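Alpha-ketoglutarate-dependent 2,4-dichlorophenoxyacetate dioxygenase (PDB 5BKE) probably acts as a 2-oxoglutarate-dependent dioxygenase that degrades aryloxyalkanoate herbicides at a single metal centre. Local coordinates at residues H115-F120 / K126-S131; S35-Y40 / L254-N259. All coordinates share one frame; numbering follows the deposited sequence.

How the contacts relate
Contact 1 lies near the centre of the chain and contact 2 farther out, their centres about 11 Å apart. Along the sequence contact 1 is nested within the long loop that contact 2 closes, since helix 27-40 comes first and strand 254-258 far later. The two share one mixed sheet, in which strands 127-132 and 254-258 run antiparallel as neighbours; Leu130 N probably hydrogen-bonds Val255 O at 2.7 Å. Asn259, at the end of contact 2, also reaches Ser128 and Ser116 of contact 1. Together they run from the metal and N-oxalylglycine, through the sheet, to the helix packed on its other side.

Contact 1 (H115-F120 / K126-S131); sequences HSDSSF and KFSLLS. With MN (manganese (II) ion), chain N; OGA (N-oxalylglycine), chain O.
Asp117 and Ser128 meet because both first torsions place the polar group beside the backbone N, with CG of Asp117 (chi1 -71°) and OG of Ser128 (chi1 -61°) each anti to its own carbonyl carbon. Asp117 CB points from the loop toward strand 127-132, and Ser128 CB points back. Their CA atoms are 7.7 Å apart, and the side chains close that distance with a single hydrogen bond: Ser128 OG donates to Asp117 OD2 at 2.7 Å, using the anti lone pair of that oxygen, the one turned away from OD1.

The other carboxylate oxygen faces the metal. Asp117 OD1 binds manganese at 2.1 Å, whereas Asp117 OD2 lies 3.4 Å from it, so the carboxylate is monodentate. His115 NE2 is a second protein ligand and His264 the third, giving the two-histidine, one-carboxylate facial triad of this dioxygenase family. N-oxalylglycine chelates the same ion through its O1 at 2.0 Å and its O2' at 2.2 Å, with O2' near the plane of the His115 ring, at its edge. Leu130, farther along the strand, brings CD1 to 3.8 Å from O2 of the inhibitor.

Asp117 occupies the second position of a type II turn from Ser116 to Ser119. Asn259 joins both sides: its OD1 accepts from Asp117 N, and its ND2 hydrogen-bonds Ser128 OG. With an alanine in place of Ser128, Asp117 OD2 would lose this donor and Asn259 ND2 an acceptor, and the carboxylate, still tied to manganese through OD1, would probably be less firmly held against rotation about CB-CG.

Ser128 is thus a second-shell residue: one carboxylate oxygen sits on manganese and the other meets a strand hydroxyl, which is likely to restrain the rotation of the metal-binding carboxylate.

Contact 2 (S35-Y40 / L254-N259); sequences SAMDKY and LVMWDN. With OGA (N-oxalylglycine), chain O.
Met37 reaches from helix 27-40 onto strand 254-258, a helix-on-sheet packing at the outside of the cupin-type double-stranded beta-helix core. The local axes come within 8.3 Å and cross at -68°. The helix lies steeply across the strand; on its side nearly all of the buried surface is that of Met37. Met37 is bent at chi2 (-64°) and chi3 (-77°), which folds its methyl down onto the backbone: CE sits over the face of the peptide joining Trp257 to Asp258, 3.4 Å from Trp257 C. Its sulfur lies beside Met256, with Met37 SD 3.6 Å from Met256 CG. The two methionine chains cross obliquely, an apolar contact of thioethers and methyl groups.

Next to this patch, a water links the two segments. It donates to Asp38 OD1 at 2.7 Å and to Asp258 OD2, also at 2.7 Å. Those two carboxylate oxygens stay 5.0 Å apart, and a water that donates to both probably eases the closeness of like charges. Asp258 has further partners: Gln261 and His202 bind its OD2, while Arg260 forms a salt bridge with OD1.

Farther out, Leu43 of the neighbouring strand 42-45 touches both methionines, and Phe127 of strand 127-132 touches Met37 and Asp258, so the patch is bounded by sheet strands from both sides of 254-258. CB of Trp257 points away from the helix, and the indole lines the N-oxalylglycine pocket. Trp257 NE1 makes a weak bond to Asn259 OD1, 3.1 Å long. Trp257, whose carbonyl carbon lies under the methyl of Met37, turns its ring edge to the inhibitor, with Trp257 CZ2 3.5 Å from O1 of N-oxalylglycine.

Contact 1 (H115-F120 / K126-S131)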
ATOM      1  N   HIS C 115      17.539 -30.891  21.415  1.00 19.43           N
ATOM      2  CA  HIS C 115      18.101 -31.761  20.389  1.00 18.93           C
ATOM      3  C   HIS C 115      17.080 -32.116  19.323  1.00 18.81           C
ATOM      4  O   HIS C 115      15.869 -31.999  19.536  1.00 18.90           O
ATOM      5  CB  HIS C 115      18.712 -33.044  21.015  1.00 18.40           C
ATOM      6  CG  HIS C 115      17.705 -34.028  21.542  1.00 17.65           C
ATOM      7  ND1 HIS C 115      17.145 -33.919  22.798  1.00 17.90           N
ATOM      8  CD2 HIS C 115      17.187 -35.155  20.999  1.00 17.51           C
ATOM      9  CE1 HIS C 115      16.315 -34.929  22.998  1.00 17.79           C
ATOM     10  NE2 HIS C 115      16.316 -35.692  21.919  1.00 17.07           N
ATOM     11  N   SER C 116      17.597 -32.540  18.173  1.00 18.88           N
ATOM     12  CA  SER C 116      16.814 -33.149  17.098  1.00 19.06           C
ATOM     13  C   SER C 116      17.318 -34.593  17.000  1.00 19.98           C
ATOM     14  O   SER C 116      18.536 -34.817  16.998  1.00 20.87           O
ATOM     15  CB  SER C 116      17.043 -32.373  15.798  1.00 17.87           C
ATOM     16  OG  SER C 116      16.260 -32.884  14.746  1.00 18.16           O
ATOM     17  N   ASP C 117      16.407 -35.566  16.962  1.00 20.72           N
ATOM     18  CA  ASP C 117      16.797 -36.974  17.116  1.00 21.58           C
ATOM     19  C   ASP C 117      17.644 -37.440  15.944  1.00 23.27           C
ATOM     20  O   ASP C 117      17.354 -37.096  14.772  1.00 22.84           O
ATOM     21  CB  ASP C 117      15.586 -37.911  17.231  1.00 20.97           C
ATOM     22  CG  ASP C 117      14.836 -37.775  18.541  1.00 20.96           C
ATOM     23  OD1 ASP C 117      15.436 -37.447  19.588  1.00 20.32           O
ATOM     24  OD2 ASP C 117      13.614 -38.031  18.515  1.00 21.11           O
ATOM     25  N   SER C 118      18.674 -38.221  16.297  1.00 23.76           N
ATOM     26  CA  SER C 118      19.574 -38.858  15.330  0.84 23.66           C
ATOM     27  C   SER C 118      20.259 -37.870  14.376  1.00 24.82           C
ATOM     28  O   SER C 118      20.586 -38.221  13.232  1.00 25.68           O
ATOM     29  CB  SER C 118      18.840 -39.959  14.552  0.84 23.38           C
ATOM     30  OG  SER C 118      18.516 -41.049  15.394  0.84 23.59           O
ATOM     31  N   SER C 119      20.473 -36.635  14.839  1.00 24.96           N
ATOM     32  CA  SER C 119      21.175 -35.637  14.041  1.00 25.53           C
ATOM     33  C   SER C 119      22.666 -36.014  13.868  1.00 27.19           C
ATOM     34  O   SER C 119      23.356 -35.483  12.985  1.00 27.19           O
ATOM     35  CB  SER C 119      20.972 -34.221  14.614  1.00 23.28           C
ATOM     36  OG  SER C 119      21.659 -34.017  15.833  1.00 23.47           O
ATOM     37  N   PHE C 120      23.129 -36.940  14.720  1.00 29.07           N
ATOM     38  CA  PHE C 120      24.452 -37.598  14.634  1.00 29.28           C
ATOM     39  C   PHE C 120      24.552 -38.699  13.559  1.00 29.60           C
ATOM     40  O   PHE C 120      25.580 -39.367  13.464  1.00 31.32           O
ATOM     41  CB  PHE C 120      24.838 -38.188  16.005  1.00 29.00           C
ATOM     42  CG  PHE C 120      23.798 -39.108  16.580  1.00 29.44           C
ATOM     43  CD1 PHE C 120      23.693 -40.441  16.143  1.00 29.64           C
ATOM     44  CD2 PHE C 120      22.900 -38.645  17.551  1.00 29.26           C
ATOM     45  CE1 PHE C 120      22.709 -41.284  16.664  1.00 29.82           C
ATOM     46  CE2 PHE C 120      21.922 -39.489  18.085  1.00 28.95           C
ATOM     47  CZ  PHE C 120      21.824 -40.807  17.638  1.00 29.20           C
ATOM     48  N   LYS C 126      13.299 -38.890  10.341  1.00 22.42           N
ATOM     49  CA  LYS C 126      12.134 -38.147   9.909  1.00 22.15           C
ATOM     50  C   LYS C 126      11.222 -37.899  11.131  1.00 22.11           C
ATOM     51  O   LYS C 126      11.357 -36.864  11.796  1.00 21.54           O
ATOM     52  CB  LYS C 126      11.427 -38.920   8.790  1.00 22.73           C
ATOM     53  CG  LYS C 126      10.395 -38.132   8.007  1.00 22.22           C
ATOM     54  CD  LYS C 126       9.817 -38.986   6.889  1.00 22.25           C
ATOM     55  CE  LYS C 126       8.388 -38.575   6.556  1.00 21.78           C
ATOM     56  NZ  LYS C 126       7.785 -39.413   5.481  1.00 21.34           N
ATOM     57  N   PHE C 127      10.340 -38.850  11.453  1.00 21.21           N
ATOM     58  CA  PHE C 127       9.414 -38.693  12.589  1.00 20.75           C
ATOM     59  C   PHE C 127       9.844 -39.511  13.790  1.00 20.38           C
ATOM     60  O   PHE C 127      10.369 -40.627  13.639  1.00 21.10           O
ATOM     61  CB  PHE C 127       7.974 -39.098  12.227  1.00 20.54           C
ATOM     62  CG  PHE C 127       7.350 -38.295  11.104  1.00 20.94           C
ATOM     63  CD1 PHE C 127       7.832 -37.032  10.741  1.00 20.66           C
ATOM     64  CD2 PHE C 127       6.238 -38.798  10.436  1.00 21.05           C
ATOM     65  CE1 PHE C 127       7.236 -36.311   9.714  1.00 20.95           C
ATOM     66  CE2 PHE C 127       5.629 -38.073   9.409  1.00 22.01           C
ATOM     67  CZ  PHE C 127       6.138 -36.833   9.044  1.00 21.00           C
ATOM     68  N   SER C 128       9.612 -38.955  14.970  1.00 19.34           N
ATOM     69  CA  SER C 128       9.679 -39.687  16.229  1.00 19.54           C
ATOM     70  C   SER C 128       8.308 -39.716  16.897  1.00 20.32           C
ATOM     71  O   SER C 128       7.596 -38.701  16.923  1.00 19.37           O
ATOM     72  CB  SER C 128      10.674 -39.038  17.172  1.00 19.55           C
ATOM     73  OG  SER C 128      11.982 -39.025  16.634  1.00 21.23           O
ATOM     74  N   LEU C 129       7.948 -40.870  17.453  1.00 21.13           N
ATOM     75  CA  LEU C 129       6.612 -41.076  18.035  1.00 22.49           C
ATOM     76  C   LEU C 129       6.721 -41.578  19.474  1.00 24.03           C
ATOM     77  O   LEU C 129       7.143 -42.714  19.700  1.00 25.11           O
ATOM     78  CB  LEU C 129       5.804 -42.064  17.189  1.00 21.91           C
ATOM     79  CG  LEU C 129       5.488 -41.715  15.734  1.00 22.09           C
ATOM     80  CD1 LEU C 129       6.638 -41.970  14.766  1.00 21.34           C
ATOM     81  CD2 LEU C 129       4.266 -42.506  15.315  1.00 22.75           C
ATOM     82  N   LEU C 130       6.319 -40.742  20.434  1.00 23.52           N
ATOM     83  CA  LEU C 130       6.505 -41.037  21.857  1.00 23.92           C
ATOM     84  C   LEU C 130       5.209 -41.349  22.610  1.00 25.32           C
ATOM     85  O   LEU C 130       4.274 -40.535  22.647  1.00 24.53           O
ATOM     86  CB  LEU C 130       7.269 -39.900  22.540  1.00 23.40           C
ATOM     87  CG  LEU C 130       7.878 -40.161  23.920  1.00 23.75           C
ATOM     88  CD1 LEU C 130       8.950 -41.233  23.838  1.00 24.37           C
ATOM     89  CD2 LEU C 130       8.462 -38.880  24.493  1.00 23.36           C
ATOM     90  N   SER C 131       5.184 -42.536  23.216  1.00 25.09           N
ATOM     91  CA  SER C 131       4.032 -43.037  23.957  1.00 25.30           C
ATOM     92  C   SER C 131       4.326 -43.064  25.458  1.00 26.32           C
ATOM     93  O   SER C 131       5.390 -43.524  25.882  1.00 24.83           O
ATOM     94  CB  SER C 131       3.659 -44.419  23.434  1.00 25.53           C
ATOM     95  OG  SER C 131       2.694 -45.059  24.234  1.00 26.89           O
TER
HETATM   96 MN    MN N 401      14.839 -37.064  21.537  1.00 21.18          MN
HETATM   97  C1  OGA O 402      13.019 -38.846  22.637  1.00 29.89           C
HETATM   98  C2  OGA O 402      13.145 -37.849  23.677  1.00 28.89           C
HETATM   99  C4  OGA O 402      12.252 -37.005  25.808  1.00 31.18           C
HETATM  100  C5  OGA O 402      11.295 -37.557  26.828  1.00 32.50           C
HETATM  101  O1  OGA O 402      13.607 -38.622  21.551  1.00 29.18           O
HETATM  102  O2  OGA O 402      12.305 -39.851  22.853  1.00 31.38           O
HETATM  103  O2' OGA O 402      14.094 -37.071  23.623  1.00 28.82           O
HETATM  104  O3  OGA O 402      11.533 -38.704  27.271  1.00 34.75           O
HETATM  105  N1  OGA O 402      12.197 -37.820  24.603  1.00 29.78           N
HETATM  106  O4  OGA O 402      10.311 -36.862  27.171  1.00 31.84           O

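Contact 2 (S35-Y40 / L254-N259)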
ATOM      1  N   SER C  35       0.337 -34.818   6.218  1.00 22.36           N
ATOM      2  CA  SER C  35       0.172 -33.389   5.864  1.00 23.57           C
ATOM      3  C   SER C  35       0.128 -32.512   7.102  1.00 23.72           C
ATOM      4  O   SER C  35       0.731 -31.425   7.111  1.00 26.01           O
ATOM      5  CB  SER C  35      -1.068 -33.126   5.008  1.00 25.23           C
ATOM      6  OG  SER C  35      -1.086 -33.985   3.891  1.00 29.93           O
ATOM      7  N   ALA C  36      -0.556 -32.995   8.149  1.00 22.36           N
ATOM      8  CA  ALA C  36      -0.601 -32.315   9.447  1.00 20.73           C
ATOM      9  C   ALA C  36       0.792 -32.231  10.070  1.00 20.63           C
ATOM     10  O   ALA C  36       1.132 -31.237  10.713  1.00 19.05           O
ATOM     11  CB  ALA C  36      -1.569 -33.012  10.384  1.00 20.09           C
ATOM     12  N   MET C  37       1.597 -33.278   9.863  1.00 20.80           N
ATOM     13  CA  MET C  37       2.986 -33.291  10.324  1.00 21.02           C
ATOM     14  C   MET C  37       3.802 -32.253   9.566  1.00 20.38           C
ATOM     15  O   MET C  37       4.613 -31.561  10.166  1.00 20.29           O
ATOM     16  CB  MET C  37       3.617 -34.692  10.196  1.00 21.09           C
ATOM     17  CG  MET C  37       3.122 -35.722  11.216  1.00 21.41           C
ATOM     18  SD  MET C  37       3.530 -35.338  12.939  1.00 23.02           S
ATOM     19  CE  MET C  37       5.257 -35.791  12.982  1.00 22.29           C
ATOM     20  N   ASP C  38       3.584 -32.150   8.252  1.00 20.78           N
ATOM     21  CA  ASP C  38       4.226 -31.104   7.438  1.00 20.88           C
ATOM     22  C   ASP C  38       3.857 -29.697   7.946  1.00 20.49           C
ATOM     23  O   ASP C  38       4.739 -28.865   8.175  1.00 19.45           O
ATOM     24  CB  ASP C  38       3.864 -31.249   5.950  1.00 21.10           C
ATOM     25  CG  ASP C  38       4.339 -32.569   5.336  1.00 22.38           C
ATOM     26  OD1 ASP C  38       5.379 -33.125   5.760  1.00 21.70           O
ATOM     27  OD2 ASP C  38       3.655 -33.042   4.400  1.00 22.11           O
ATOM     28  N   LYS C  39       2.556 -29.460   8.137  1.00 20.82           N
ATOM     29  CA  LYS C  39       2.044 -28.171   8.615  1.00 20.37           C
ATOM     30  C   LYS C  39       2.436 -27.854  10.080  1.00 20.35           C
ATOM     31  O   LYS C  39       3.152 -26.884  10.338  1.00 20.31           O
ATOM     32  CB  LYS C  39       0.526 -28.111   8.407  1.00 21.33           C
ATOM     33  CG  LYS C  39      -0.114 -26.768   8.768  1.00 22.44           C
ATOM     34  CD  LYS C  39      -1.585 -26.741   8.383  1.00 23.10           C
ATOM     35  CE  LYS C  39      -2.231 -25.423   8.800  1.00 23.47           C
ATOM     36  NZ  LYS C  39      -3.565 -25.291   8.137  1.00 24.71           N
ATOM     37  N   TYR C  40       1.993 -28.695  11.020  1.00 20.34           N
ATOM     38  CA  TYR C  40       2.089 -28.426  12.461  1.00 19.54           C
ATOM     39  C   TYR C  40       3.420 -28.812  13.115  1.00 19.91           C
ATOM     40  O   TYR C  40       3.760 -28.291  14.182  1.00 19.73           O
ATOM     41  CB  TYR C  40       0.913 -29.071  13.198  1.00 19.59           C
ATOM     42  CG  TYR C  40      -0.439 -28.535  12.757  1.00 20.04           C
ATOM     43  CD1 TYR C  40      -0.933 -27.322  13.277  1.00 19.87           C
ATOM     44  CD2 TYR C  40      -1.219 -29.225  11.820  1.00 19.55           C
ATOM     45  CE1 TYR C  40      -2.171 -26.815  12.881  1.00 20.20           C
ATOM     46  CE2 TYR C  40      -2.460 -28.732  11.420  1.00 20.08           C
ATOM     47  CZ  TYR C  40      -2.928 -27.523  11.952  1.00 20.91           C
ATOM     48  OH  TYR C  40      -4.150 -27.022  11.573  1.00 21.80           O
ATOM     49  N   LEU C 254       0.117 -39.916  23.055  1.00 26.35           N
ATOM     50  CA  LEU C 254       1.147 -40.095  22.034  1.00 26.29           C
ATOM     51  C   LEU C 254       1.445 -38.737  21.422  1.00 25.04           C
ATOM     52  O   LEU C 254       0.551 -38.088  20.877  1.00 24.80           O
ATOM     53  CB  LEU C 254       0.752 -41.119  20.953  1.00 25.83           C
ATOM     54  CG  LEU C 254       1.866 -41.432  19.925  1.00 27.11           C
ATOM     55  CD1 LEU C 254       1.985 -42.920  19.639  1.00 26.00           C
ATOM     56  CD2 LEU C 254       1.753 -40.639  18.621  1.00 25.38           C
ATOM     57  N   VAL C 255       2.702 -38.322  21.531  1.00 23.94           N
ATOM     58  CA  VAL C 255       3.191 -37.110  20.887  1.00 23.50           C
ATOM     59  C   VAL C 255       4.197 -37.514  19.811  1.00 23.91           C
ATOM     60  O   VAL C 255       5.124 -38.295  20.066  1.00 23.80           O
ATOM     61  CB  VAL C 255       3.795 -36.103  21.899  1.00 23.45           C
ATOM     62  CG1 VAL C 255       4.272 -34.841  21.203  1.00 22.32           C
ATOM     63  CG2 VAL C 255       2.758 -35.726  22.958  1.00 22.93           C
ATOM     64  N   MET C 256       3.983 -37.002  18.603  1.00 23.34           N
ATOM     65  CA  MET C 256       4.877 -37.261  17.476  1.00 22.99           C
ATOM     66  C   MET C 256       5.376 -35.966  16.865  1.00 22.53           C
ATOM     67  O   MET C 256       4.627 -34.984  16.758  1.00 23.90           O
ATOM     68  CB  MET C 256       4.234 -38.179  16.433  1.00 23.86           C
ATOM     69  CG  MET C 256       3.013 -37.642  15.712  1.00 25.42           C
ATOM     70  SD  MET C 256       2.269 -38.827  14.560  1.00 31.36           S
ATOM     71  CE  MET C 256       3.627 -39.206  13.440  1.00 27.54           C
ATOM     72  N   TRP C 257       6.650 -35.951  16.494  1.00 20.72           N
ATOM     73  CA  TRP C 257       7.272 -34.735  15.998  1.00 20.65           C
ATOM     74  C   TRP C 257       8.105 -34.963  14.744  1.00 21.08           C
ATOM     75  O   TRP C 257       8.635 -36.071  14.528  1.00 20.44           O
ATOM     76  CB  TRP C 257       8.080 -34.033  17.101  1.00 19.87           C
ATOM     77  CG  TRP C 257       9.206 -34.845  17.695  1.00 20.32           C
ATOM     78  CD1 TRP C 257      10.506 -34.892  17.253  1.00 19.73           C
ATOM     79  CD2 TRP C 257       9.146 -35.695  18.853  1.00 20.28           C
ATOM     80  NE1 TRP C 257      11.244 -35.728  18.048  1.00 20.70           N
ATOM     81  CE2 TRP C 257      10.444 -36.233  19.041  1.00 20.42           C
ATOM     82  CE3 TRP C 257       8.119 -36.067  19.739  1.00 20.41           C
ATOM     83  CZ2 TRP C 257      10.749 -37.121  20.083  1.00 20.17           C
ATOM     84  CZ3 TRP C 257       8.420 -36.948  20.783  1.00 20.22           C
ATOM     85  CH2 TRP C 257       9.725 -37.468  20.939  1.00 21.16           C
ATOM     86  N   ASP C 258       8.195 -33.917  13.921  1.00 19.44           N
ATOM     87  CA  ASP C 258       9.064 -33.923  12.765  1.00 19.44           C
ATOM     88  C   ASP C 258      10.422 -33.380  13.170  1.00 19.85           C
ATOM     89  O   ASP C 258      10.569 -32.191  13.500  1.00 19.12           O
ATOM     90  CB  ASP C 258       8.461 -33.130  11.600  1.00 19.63           C
ATOM     91  CG  ASP C 258       9.265 -33.272  10.311  1.00 20.94           C
ATOM     92  OD1 ASP C 258      10.298 -33.989  10.290  1.00 20.69           O
ATOM     93  OD2 ASP C 258       8.849 -32.669   9.296  1.00 21.60           O
ATOM     94  N   ASN C 259      11.423 -34.265  13.145  1.00 19.41           N
ATOM     95  CA  ASN C 259      12.806 -33.896  13.522  1.00 18.87           C
ATOM     96  C   ASN C 259      13.427 -32.902  12.540  1.00 18.91           C
ATOM     97  O   ASN C 259      14.342 -32.161  12.900  1.00 18.48           O
ATOM     98  CB  ASN C 259      13.682 -35.154  13.660  1.00 18.45           C
ATOM     99  CG  ASN C 259      13.347 -35.955  14.915  1.00 18.14           C
ATOM    100  OD1 ASN C 259      13.605 -35.517  16.052  1.00 17.51           O
ATOM    101  ND2 ASN C 259      12.745 -37.122  14.716  1.00 17.50           N
TER
HETATM  102  C1  OGA O 402      13.019 -38.846  22.637  1.00 29.89           C
HETATM  103  C2  OGA O 402      13.145 -37.849  23.677  1.00 28.89           C
HETATM  104  C4  OGA O 402      12.252 -37.005  25.808  1.00 31.18           C
HETATM  105  C5  OGA O 402      11.295 -37.557  26.828  1.00 32.50           C
HETATM  106  O1  OGA O 402      13.607 -38.622  21.551  1.00 29.18           O
HETATM  107  O2  OGA O 402      12.305 -39.851  22.853  1.00 31.38           O
HETATM  108  O2' OGA O 402      14.094 -37.071  23.623  1.00 28.82           O
HETATM  109  O3  OGA O 402      11.533 -38.704  27.271  1.00 34.75           O
HETATM  110  N1  OGA O 402      12.197 -37.820  24.603  1.00 29.78           N
HETATM  111  O4  OGA O 402      10.311 -36.862  27.171  1.00 31.84           O
HETATM  112  O   HOH W   1       6.573 -33.497   8.137  1.00 29.05           O